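Local coordinates for hydrolase, haloacid dehalogenase-like family (Pseudomonas syringae pv. tomato, PDB 3S6J), which forms the C-terminal hydrolase part of a longer protein, binds calcium, and probably removes phosphate from sugar phosphates as a member of the haloacid dehalogenase-like family, at residues 7-12 with 166-171; 11-16 with 110-115; 23-28 with 43-48. One frame throughout, in Å; residues are numbered along the deposited sequence.

Contact 1: 7-12 with 166-171. With CA (calcium ion), chain M.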
loop_
_atom_site.group_PDB
_atom_site.type_symbol
_atom_site.label_atom_id
_atom_site.label_comp_id
_atom_site.label_asym_id
_atom_site.label_seq_id
_atom_site.Cartn_x
_atom_site.Cartn_y
_atom_site.Cartn_z
ATOM N N THR E 7 23.207 -4.067 21.678
ATOM C CA THR E 7 21.910 -3.551 21.279
ATOM C C THR E 7 20.767 -4.475 21.705
ATOM O O THR E 7 20.888 -5.706 21.629
ATOM C CB THR E 7 21.854 -3.333 19.757
ATOM O OG1 THR E 7 22.710 -2.234 19.414
ATOM C CG2 THR E 7 20.420 -3.022 19.312
ATOM N N SER E 8 19.683 -3.870 22.179
ATOM C CA SER E 8 18.432 -4.579 22.455
ATOM C C SER E 8 17.383 -4.174 21.412
ATOM O O SER E 8 17.409 -3.045 20.909
ATOM C CB SER E 8 17.941 -4.274 23.873
ATOM O OG SER E 8 18.861 -4.759 24.835
ATOM N N PHE E 9 16.469 -5.086 21.089
ATOM C CA PHE E 9 15.637 -4.931 19.904
ATOM C C PHE E 9 14.145 -4.880 20.194
ATOM O O PHE E 9 13.584 -5.778 20.831
ATOM C CB PHE E 9 15.919 -6.060 18.910
ATOM C CG PHE E 9 17.280 -5.985 18.277
ATOM C CD1 PHE E 9 18.420 -6.342 18.994
ATOM C CD2 PHE E 9 17.427 -5.566 16.965
ATOM C CE1 PHE E 9 19.687 -6.277 18.404
ATOM C CE2 PHE E 9 18.684 -5.496 16.373
ATOM C CZ PHE E 9 19.817 -5.849 17.095
ATOM N N ILE E 10 13.494 -3.830 19.703
ATOM C CA ILE E 10 12.038 -3.735 19.793
ATOM C C ILE E 10 11.420 -3.839 18.400
ATOM O O ILE E 10 11.584 -2.945 17.569
ATOM C CB ILE E 10 11.585 -2.437 20.469
ATOM C CG1 ILE E 10 12.273 -2.280 21.827
ATOM C CG2 ILE E 10 10.094 -2.465 20.634
ATOM C CD1 ILE E 10 12.068 -0.924 22.492
ATOM N N PHE E 11 10.725 -4.944 18.151
ATOM C CA PHE E 11 10.176 -5.217 16.835
ATOM C C PHE E 11 8.686 -4.888 16.788
ATOM O O PHE E 11 7.925 -5.270 17.682
ATOM C CB PHE E 11 10.332 -6.695 16.491
ATOM C CG PHE E 11 11.733 -7.116 16.141
ATOM C CD1 PHE E 11 12.201 -7.003 14.844
ATOM C CD2 PHE E 11 12.561 -7.672 17.097
ATOM C CE1 PHE E 11 13.478 -7.427 14.518
ATOM C CE2 PHE E 11 13.841 -8.090 16.778
ATOM C CZ PHE E 11 14.305 -7.960 15.493
ATOM N N ASP E 12 8.269 -4.178 15.750
ATOM C CA ASP E 12 6.857 -4.144 15.418
ATOM C C ASP E 12 6.494 -5.533 14.851
ATOM O O ASP E 12 7.390 -6.333 14.556
ATOM C CB ASP E 12 6.580 -3.040 14.408
ATOM C CG ASP E 12 5.196 -3.139 13.821
ATOM O OD1 ASP E 12 4.223 -2.922 14.563
ATOM O OD2 ASP E 12 5.088 -3.445 12.618
ATOM N N GLU E 166 19.346 2.298 24.714
ATOM C CA GLU E 166 20.173 1.192 24.232
ATOM C C GLU E 166 19.378 0.332 23.264
ATOM O O GLU E 166 19.774 -0.791 22.936
ATOM C CB GLU E 166 20.670 0.319 25.390
ATOM C CG GLU E 166 21.972 0.794 26.028
ATOM C CD GLU E 166 22.479 -0.162 27.103
ATOM O OE1 GLU E 166 22.527 -1.395 26.852
ATOM O OE2 GLU E 166 22.828 0.324 28.202
ATOM N N CYS E 167 18.249 0.862 22.812
ATOM C CA CYS E 167 17.317 0.078 22.010
ATOM C C CYS E 167 17.260 0.477 20.536
ATOM O O CYS E 167 17.394 1.655 20.180
ATOM C CB CYS E 167 15.915 0.139 22.614
ATOM S SG CYS E 167 15.682 -0.896 24.076
ATOM N N LEU E 168 17.047 -0.521 19.691
ATOM C CA LEU E 168 16.774 -0.292 18.287
ATOM C C LEU E 168 15.321 -0.647 18.000
ATOM O O LEU E 168 14.896 -1.791 18.190
ATOM C CB LEU E 168 17.678 -1.167 17.436
ATOM C CG LEU E 168 18.013 -0.749 16.006
ATOM C CD1 LEU E 168 18.413 -2.001 15.241
ATOM C CD2 LEU E 168 16.851 -0.067 15.328
ATOM N N VAL E 169 14.554 0.337 17.555
ATOM C CA VAL E 169 13.183 0.076 17.150
ATOM C C VAL E 169 13.148 -0.336 15.692
ATOM O O VAL E 169 13.733 0.336 14.828
ATOM C CB VAL E 169 12.265 1.297 17.401
ATOM C CG1 VAL E 169 10.895 1.082 16.773
ATOM C CG2 VAL E 169 12.129 1.540 18.889
ATOM N N ILE E 170 12.478 -1.455 15.418
ATOM C CA ILE E 170 12.312 -1.911 14.045
ATOM C C ILE E 170 10.839 -1.937 13.675
ATOM O O ILE E 170 10.042 -2.581 14.347
ATOM C CB ILE E 170 12.958 -3.289 13.816
ATOM C CG1 ILE E 170 14.439 -3.230 14.215
ATOM C CG2 ILE E 170 12.784 -3.714 12.364
ATOM C CD1 ILE E 170 15.247 -4.376 13.746
ATOM N N GLY E 171 10.479 -1.223 12.613
ATOM C CA GLY E 171 9.076 -1.008 12.282
ATOM C C GLY E 171 8.876 -0.781 10.798
ATOM O O GLY E 171 9.852 -0.605 10.052
HETATM CA CA CA M . 3.113 -2.312 11.534
HETATM O O HOH W 1 21.812 0.243 20.486
HETATM O O HOH W 2 3.288 -0.235 12.772
HETATM O O HOH W 3 0.745 -2.415 12.473
HETATM O O HOH W 4 1.808 -1.110 9.537
#
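Ile-170 drives the tip of its long branch between the rings of Phe-9 and Phe-11, across two neighbouring parallel strands in the Rossmann-like core of this HAD hydrolase. CG1 stands beside the backbone N (chi1 -56°) and the chain runs on extended (chi2 -166°), which carries CD1 back toward the start of its strand. There CD1 meets Phe-11 CE1 at 3.6 Å, the two side chains lying alongside and pointing the same way, while Phe-9 CD2 brings its ring edge to 4.1 Å from the same methyl. The next bump is Leu-168: its CD1 lies 3.7 Å from Phe-9 CE2, and its CB receives Thr-7 CG2 at 3.8 Å, the same methyl that sits over one face of the Phe-9 ring, toward its rim. Helix 96-105 packs onto the Phe-9 and Phe-11 side.

On the other side of the pair, facing helix 151-160, Cys-167 SG fits between Ile-10 CD1 at 3.9 Å and Ser-8 CB at 4.1 Å. Five nearly straight backbone hydrogen bonds, from Ser-8 N to Asp-12 N, keep the strands in step despite a twist of 23°. The last of them, Asp-12 N to Ile-170 O, fixes the strand end from which the carboxylate reaches the metal. The backbone O of Asp-14, Asp-172 OD1 and three waters complete the site; Asp-12 OD2, also hydrogen-bonded by Thr-16 OG1, sits 2.5 Å from the calcium ion.

Contact 2: 11-16 with 110-115; sequences FDLDGT and WCIATS. With CA (calcium ion), chain M.
Trp-110 sets its CB in the plane of the Phe-11 ring, at the edge, 3.8 Å from CE2, where strand 110-113 flanks the loop carrying a DxDx(T/V) sequence like the first conserved motif of HAD enzymes. A chi1 of 58° places the Trp-110 CG between the backbone N and the carbonyl carbon, and NE1 bonds to Asp-104 OD1.

Phe-11 then bonds twice along the neighbouring strand: its N donates to Cys-111 O, and its O accepts from Ala-113 N, both at 2.8 Å. Beyond this the chain leaves the sheet, with Asp-12 CA still directing its hydrogen at Ala-113 O. Leu-13 turns back toward the strand and rests CB 4.0 Å from Ile-112 CG2; with CG anti to the backbone N (chi1 -177°) the branch runs on toward Asn-124 of helix 118-127.

The loop closes on itself through Thr-16 N to Leu-13 O, with Gly-15 at positive phi (100°). That turn leaves Asp-14 O 2.4 Å from the calcium ion. A water joins the segments again, donating to Asp-12 OD1 and accepting from Ser-115 N. The metal-bound oxygen has a further partner: Thr-16 OG1 donates to the anti lone pair of Asp-12 OD2 at 2.7 Å.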
loop_
_atom_site.group_PDB
_atom_site.type_symbol
_atom_site.label_atom_id
_atom_site.label_comp_id
_atom_site.label_asym_id
_atom_site.label_seq_id
_atom_site.Cartn_x
_atom_site.Cartn_y
_atom_site.Cartn_z
ATOM N N PHE E 11 10.725 -4.944 18.151
ATOM C CA PHE E 11 10.176 -5.217 16.835
ATOM C C PHE E 11 8.686 -4.888 16.788
ATOM O O PHE E 11 7.925 -5.270 17.682
ATOM C CB PHE E 11 10.332 -6.695 16.491
ATOM C CG PHE E 11 11.733 -7.116 16.141
ATOM C CD1 PHE E 11 12.201 -7.003 14.844
ATOM C CD2 PHE E 11 12.561 -7.672 17.097
ATOM C CE1 PHE E 11 13.478 -7.427 14.518
ATOM C CE2 PHE E 11 13.841 -8.090 16.778
ATOM C CZ PHE E 11 14.305 -7.960 15.493
ATOM N N ASP E 12 8.269 -4.178 15.750
ATOM C CA ASP E 12 6.857 -4.144 15.418
ATOM C C ASP E 12 6.494 -5.533 14.851
ATOM O O ASP E 12 7.390 -6.333 14.556
ATOM C CB ASP E 12 6.580 -3.040 14.408
ATOM C CG ASP E 12 5.196 -3.139 13.821
ATOM O OD1 ASP E 12 4.223 -2.922 14.563
ATOM O OD2 ASP E 12 5.088 -3.445 12.618
ATOM N N LEU E 13 5.203 -5.835 14.703
ATOM C CA LEU E 13 4.811 -7.182 14.271
ATOM C C LEU E 13 4.188 -7.212 12.876
ATOM O O LEU E 13 4.811 -7.640 11.901
ATOM C CB LEU E 13 3.869 -7.808 15.301
ATOM C CG LEU E 13 3.390 -9.251 15.095
ATOM C CD1 LEU E 13 4.551 -10.219 14.793
ATOM C CD2 LEU E 13 2.598 -9.707 16.330
ATOM N N ASP E 14 2.950 -6.753 12.801
ATOM C CA ASP E 14 2.187 -6.677 11.569
ATOM C C ASP E 14 2.904 -5.780 10.533
ATOM O O ASP E 14 2.983 -4.575 10.710
ATOM C CB ASP E 14 0.789 -6.167 11.964
ATOM C CG ASP E 14 -0.008 -5.607 10.809
ATOM O OD1 ASP E 14 -0.495 -4.464 10.949
ATOM O OD2 ASP E 14 -0.189 -6.300 9.786
ATOM N N GLY E 15 3.462 -6.380 9.479
ATOM C CA GLY E 15 4.106 -5.627 8.412
ATOM C C GLY E 15 5.612 -5.614 8.542
ATOM O O GLY E 15 6.330 -5.178 7.640
ATOM N N THR E 16 6.095 -6.121 9.667
ATOM C CA THR E 16 7.502 -6.019 10.009
ATOM C C THR E 16 8.090 -7.425 10.117
ATOM O O THR E 16 9.126 -7.717 9.504
ATOM C CB THR E 16 7.694 -5.224 11.325
ATOM O OG1 THR E 16 7.287 -3.851 11.138
ATOM C CG2 THR E 16 9.147 -5.286 11.808
ATOM N N TRP E 110 15.304 -9.085 22.664
ATOM C CA TRP E 110 14.284 -8.440 21.839
ATOM C C TRP E 110 12.887 -8.600 22.407
ATOM O O TRP E 110 12.575 -9.572 23.100
ATOM C CB TRP E 110 14.308 -8.955 20.398
ATOM C CG TRP E 110 14.119 -10.444 20.278
ATOM C CD1 TRP E 110 15.097 -11.392 20.288
ATOM C CD2 TRP E 110 12.878 -11.150 20.138
ATOM N NE1 TRP E 110 14.549 -12.639 20.157
ATOM C CE2 TRP E 110 13.188 -12.522 20.062
ATOM C CE3 TRP E 110 11.536 -10.756 20.066
ATOM C CZ2 TRP E 110 12.205 -13.509 19.911
ATOM C CZ3 TRP E 110 10.554 -11.738 19.914
ATOM C CH2 TRP E 110 10.900 -13.100 19.839
ATOM N N CYS E 111 12.047 -7.627 22.091
ATOM C CA CYS E 111 10.661 -7.637 22.506
ATOM C C CYS E 111 9.793 -7.234 21.326
ATOM O O CYS E 111 10.208 -6.439 20.484
ATOM C CB CYS E 111 10.450 -6.660 23.662
ATOM S SG CYS E 111 8.820 -6.758 24.427
ATOM N N ILE E 112 8.585 -7.788 21.259
ATOM C CA ILE E 112 7.654 -7.381 20.220
ATOM C C ILE E 112 6.749 -6.321 20.807
ATOM O O ILE E 112 6.388 -6.396 21.975
ATOM C CB ILE E 112 6.881 -8.575 19.637
ATOM C CG1 ILE E 112 7.795 -9.328 18.670
ATOM C CG2 ILE E 112 5.591 -8.112 18.951
ATOM C CD1 ILE E 112 7.308 -10.716 18.311
ATOM N N ALA E 113 6.436 -5.304 20.008
ATOM C CA ALA E 113 5.600 -4.188 20.458
ATOM C C ALA E 113 4.629 -3.786 19.356
ATOM O O ALA E 113 5.043 -3.250 18.319
ATOM C CB ALA E 113 6.459 -3.001 20.878
ATOM N N THR E 114 3.339 -4.046 19.594
ATOM C CA THR E 114 2.294 -3.872 18.584
ATOM C C THR E 114 1.123 -3.024 19.102
ATOM O O THR E 114 0.758 -3.109 20.279
ATOM C CB THR E 114 1.768 -5.258 18.081
ATOM O OG1 THR E 114 0.691 -5.063 17.158
ATOM C CG2 THR E 114 1.268 -6.119 19.246
ATOM N N SER E 115 0.542 -2.200 18.227
ATOM C CA SER E 115 -0.677 -1.435 18.561
ATOM C C SER E 115 -1.904 -2.326 18.519
ATOM O O SER E 115 -2.976 -1.932 18.961
ATOM C CB SER E 115 -0.892 -0.253 17.608
ATOM O OG SER E 115 0.133 0.715 17.729
HETATM CA CA CA M . 3.113 -2.312 11.534
HETATM O O HOH W 5 1.408 -1.639 15.407
HETATM O O HOH W 2 3.288 -0.235 12.772
HETATM O O HOH W 3 0.745 -2.415 12.473
HETATM O O HOH W 4 1.808 -1.110 9.537
#

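Contact 3: 23-28 with 43-48; sequences QNVAAW and RIHRKI
The carbonyl oxygen of Ile-44 takes two backbone N-H groups, Lys-47 N at 3.1 Å and, weakly, Ile-48 N at 3.4 Å, in a turn that presents Ile-44 and Ile-48 to helix 21-34. Helices 21-34 and 41-47 belong to the helical cap inserted between the first strand of the core and strand 110-113, the placement of a C1-type HAD cap. Their short segments cross at 125° with the axes 9.3 Å apart, and no hydrogen bond links them; the joint is made largely by apolar side chains.

Ile-48 offers a different branch to each neighbour. CG1 is anti to the carbonyl carbon (chi1 -59°), and a bend at chi2 (-62°) swings CD1 to 3.7 Å from Trp-28 CD1. CG1 meets Val-25 CG2 at 3.8 Å, the two side chains crossing at about a right angle. CG2 lies against Asn-24 ND2, also at 3.8 Å, as the two side chains slide past each other in opposite directions. One turn earlier, Ile-44 puts CG2 3.6 Å from Trp-28 CB, wedged close to the start of the indole, and the same methyl reaches over to Val-25.

The polar groups at this interface look outward to other partners. The Asn-24 amide is held at both ends, OD1 by His-79 and ND2 by OD1 of the metal-site residue Asp-14, which ties the helix to the calcium loop and would fix the amide's rotation. His-45 NE2 is bonded to Gly-193 O, and its ND1 to the hydroxyl of Tyr-22 of the second subunit, so this corner of the cap also takes part in the dimer. Val-25 CG2 packs against the root of this histidine, 3.9 Å from His-45 CA.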
loop_
_atom_site.group_PDB
_atom_site.type_symbol
_atom_site.label_atom_id
_atom_site.label_comp_id
_atom_site.label_asym_id
_atom_site.label_seq_id
_atom_site.Cartn_x
_atom_site.Cartn_y
_atom_site.Cartn_z
ATOM N N GLN E 23 -3.892 -7.519 4.964
ATOM C CA GLN E 23 -5.061 -8.142 5.572
ATOM C C GLN E 23 -5.719 -7.154 6.546
ATOM O O GLN E 23 -6.948 -7.032 6.590
ATOM C CB GLN E 23 -4.693 -9.467 6.259
ATOM C CG GLN E 23 -4.448 -10.636 5.301
ATOM C CD GLN E 23 -3.118 -10.542 4.554
ATOM O OE1 GLN E 23 -2.147 -9.959 5.044
ATOM N NE2 GLN E 23 -3.070 -11.128 3.368
ATOM N N ASN E 24 -4.890 -6.435 7.305
ATOM C CA ASN E 24 -5.376 -5.429 8.242
ATOM C C ASN E 24 -6.164 -4.369 7.463
ATOM O O ASN E 24 -7.315 -4.097 7.777
ATOM C CB ASN E 24 -4.215 -4.819 9.040
ATOM C CG ASN E 24 -4.645 -4.256 10.377
ATOM O OD1 ASN E 24 -5.832 -4.129 10.650
ATOM N ND2 ASN E 24 -3.681 -3.924 11.221
ATOM N N VAL E 25 -5.564 -3.819 6.411
ATOM C CA VAL E 25 -6.265 -2.875 5.544
ATOM C C VAL E 25 -7.643 -3.386 5.085
ATOM O O VAL E 25 -8.649 -2.682 5.205
ATOM C CB VAL E 25 -5.401 -2.468 4.303
ATOM C CG1 VAL E 25 -6.145 -1.456 3.454
ATOM C CG2 VAL E 25 -4.087 -1.869 4.739
ATOM N N ALA E 26 -7.689 -4.604 4.563
ATOM C CA ALA E 26 -8.934 -5.170 4.043
ATOM C C ALA E 26 -9.984 -5.306 5.143
ATOM O O ALA E 26 -11.166 -4.993 4.938
ATOM C CB ALA E 26 -8.659 -6.515 3.387
ATOM N N ALA E 27 -9.534 -5.725 6.324
ATOM C CA ALA E 27 -10.393 -5.837 7.502
ATOM C C ALA E 27 -10.981 -4.488 7.924
ATOM O O ALA E 27 -12.169 -4.402 8.252
ATOM C CB ALA E 27 -9.630 -6.476 8.666
ATOM N N TRP E 28 -10.149 -3.443 7.962
ATOM C CA TRP E 28 -10.672 -2.118 8.263
ATOM C C TRP E 28 -11.656 -1.646 7.193
ATOM O O TRP E 28 -12.692 -1.066 7.520
ATOM C CB TRP E 28 -9.558 -1.091 8.483
ATOM C CG TRP E 28 -8.996 -1.193 9.859
ATOM C CD1 TRP E 28 -7.742 -1.597 10.206
ATOM C CD2 TRP E 28 -9.697 -0.955 11.091
ATOM N NE1 TRP E 28 -7.609 -1.606 11.564
ATOM C CE2 TRP E 28 -8.793 -1.213 12.139
ATOM C CE3 TRP E 28 -10.995 -0.534 11.406
ATOM C CZ2 TRP E 28 -9.143 -1.071 13.489
ATOM C CZ3 TRP E 28 -11.346 -0.384 12.751
ATOM C CH2 TRP E 28 -10.425 -0.651 13.774
ATOM N N ARG E 43 -5.897 5.620 2.222
ATOM C CA ARG E 43 -6.056 6.380 3.467
ATOM C C ARG E 43 -6.060 5.458 4.686
ATOM O O ARG E 43 -5.532 5.809 5.733
ATOM C CB ARG E 43 -7.343 7.256 3.455
ATOM C CG ARG E 43 -7.605 8.009 2.144
ATOM C CD ARG E 43 -8.579 9.190 2.276
ATOM N NE ARG E 43 -7.846 10.333 2.821
ATOM C CZ ARG E 43 -7.625 11.482 2.191
ATOM N NH1 ARG E 43 -8.114 11.704 0.985
ATOM N NH2 ARG E 43 -6.924 12.422 2.800
ATOM N N ILE E 44 -6.667 4.279 4.558
ATOM C CA ILE E 44 -6.631 3.291 5.643
ATOM C C ILE E 44 -5.212 2.732 5.836
ATOM O O ILE E 44 -4.745 2.550 6.965
ATOM C CB ILE E 44 -7.637 2.133 5.412
ATOM C CG1 ILE E 44 -9.078 2.679 5.392
ATOM C CG2 ILE E 44 -7.474 1.071 6.505
ATOM C CD1 ILE E 44 -10.135 1.750 4.777
ATOM N N HIS E 45 -4.525 2.495 4.723
ATOM C CA HIS E 45 -3.166 1.927 4.733
ATOM C C HIS E 45 -2.213 2.901 5.420
ATOM O O HIS E 45 -1.293 2.491 6.126
ATOM C CB HIS E 45 -2.697 1.625 3.291
ATOM C CG HIS E 45 -1.430 0.821 3.202
ATOM N ND1 HIS E 45 -0.938 0.352 2.011
ATOM C CD2 HIS E 45 -0.574 0.389 4.169
ATOM C CE1 HIS E 45 0.170 -0.343 2.235
ATOM N NE2 HIS E 45 0.407 -0.328 3.534
ATOM N N ARG E 46 -2.446 4.194 5.227
ATOM C CA ARG E 46 -1.612 5.234 5.841
ATOM C C ARG E 46 -1.596 5.166 7.370
ATOM O O ARG E 46 -0.618 5.568 8.002
ATOM C CB ARG E 46 -2.113 6.628 5.440
ATOM C CG ARG E 46 -1.588 7.166 4.123
ATOM C CD ARG E 46 -1.504 8.711 4.176
ATOM N NE ARG E 46 -2.743 9.359 4.637
ATOM C CZ ARG E 46 -3.069 10.633 4.379
ATOM N NH1 ARG E 46 -2.256 11.406 3.662
ATOM N NH2 ARG E 46 -4.210 11.139 4.832
ATOM N N LYS E 47 -2.691 4.697 7.968
ATOM C CA LYS E 47 -2.838 4.714 9.424
ATOM C C LYS E 47 -2.491 3.375 10.095
ATOM O O LYS E 47 -2.441 3.275 11.323
ATOM C CB LYS E 47 -4.268 5.105 9.823
ATOM C CG LYS E 47 -4.837 6.342 9.132
ATOM C CD LYS E 47 -4.043 7.617 9.423
ATOM C CE LYS E 47 -4.855 8.867 9.051
ATOM N NZ LYS E 47 -4.011 10.103 8.969
ATOM N N ILE E 48 -2.293 2.335 9.306
ATOM C CA ILE E 48 -1.977 1.029 9.876
ATOM C C ILE E 48 -0.699 1.122 10.719
ATOM O O ILE E 48 0.363 1.555 10.239
ATOM C CB ILE E 48 -1.868 -0.064 8.775
ATOM C CG1 ILE E 48 -3.188 -0.160 8.002
ATOM C CG2 ILE E 48 -1.507 -1.421 9.378
ATOM C CD1 ILE E 48 -4.401 -0.580 8.846
#

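Overall arrangement
From the N terminus the chain enters strand 8-11, which takes part in contacts 1 and 2. It then leaves through the calcium loop into the cap, where contact 3 closes a short loop, with 14 residues between its segments, joining helices 21-34 and 41-47. Returning to the core, it lays down strand 110-113 beside the first strand, and contact 2 closes around the whole cap. Strand 167-171 comes in later on the other flank, so contact 1 encloses both. Contacts 1 and 2 share Phe-11, Asp-12 and the calcium ion. Contact 3, about 16 Å from contact 2 between centres, joins that neighbourhood through Asp-14 and Asn-24.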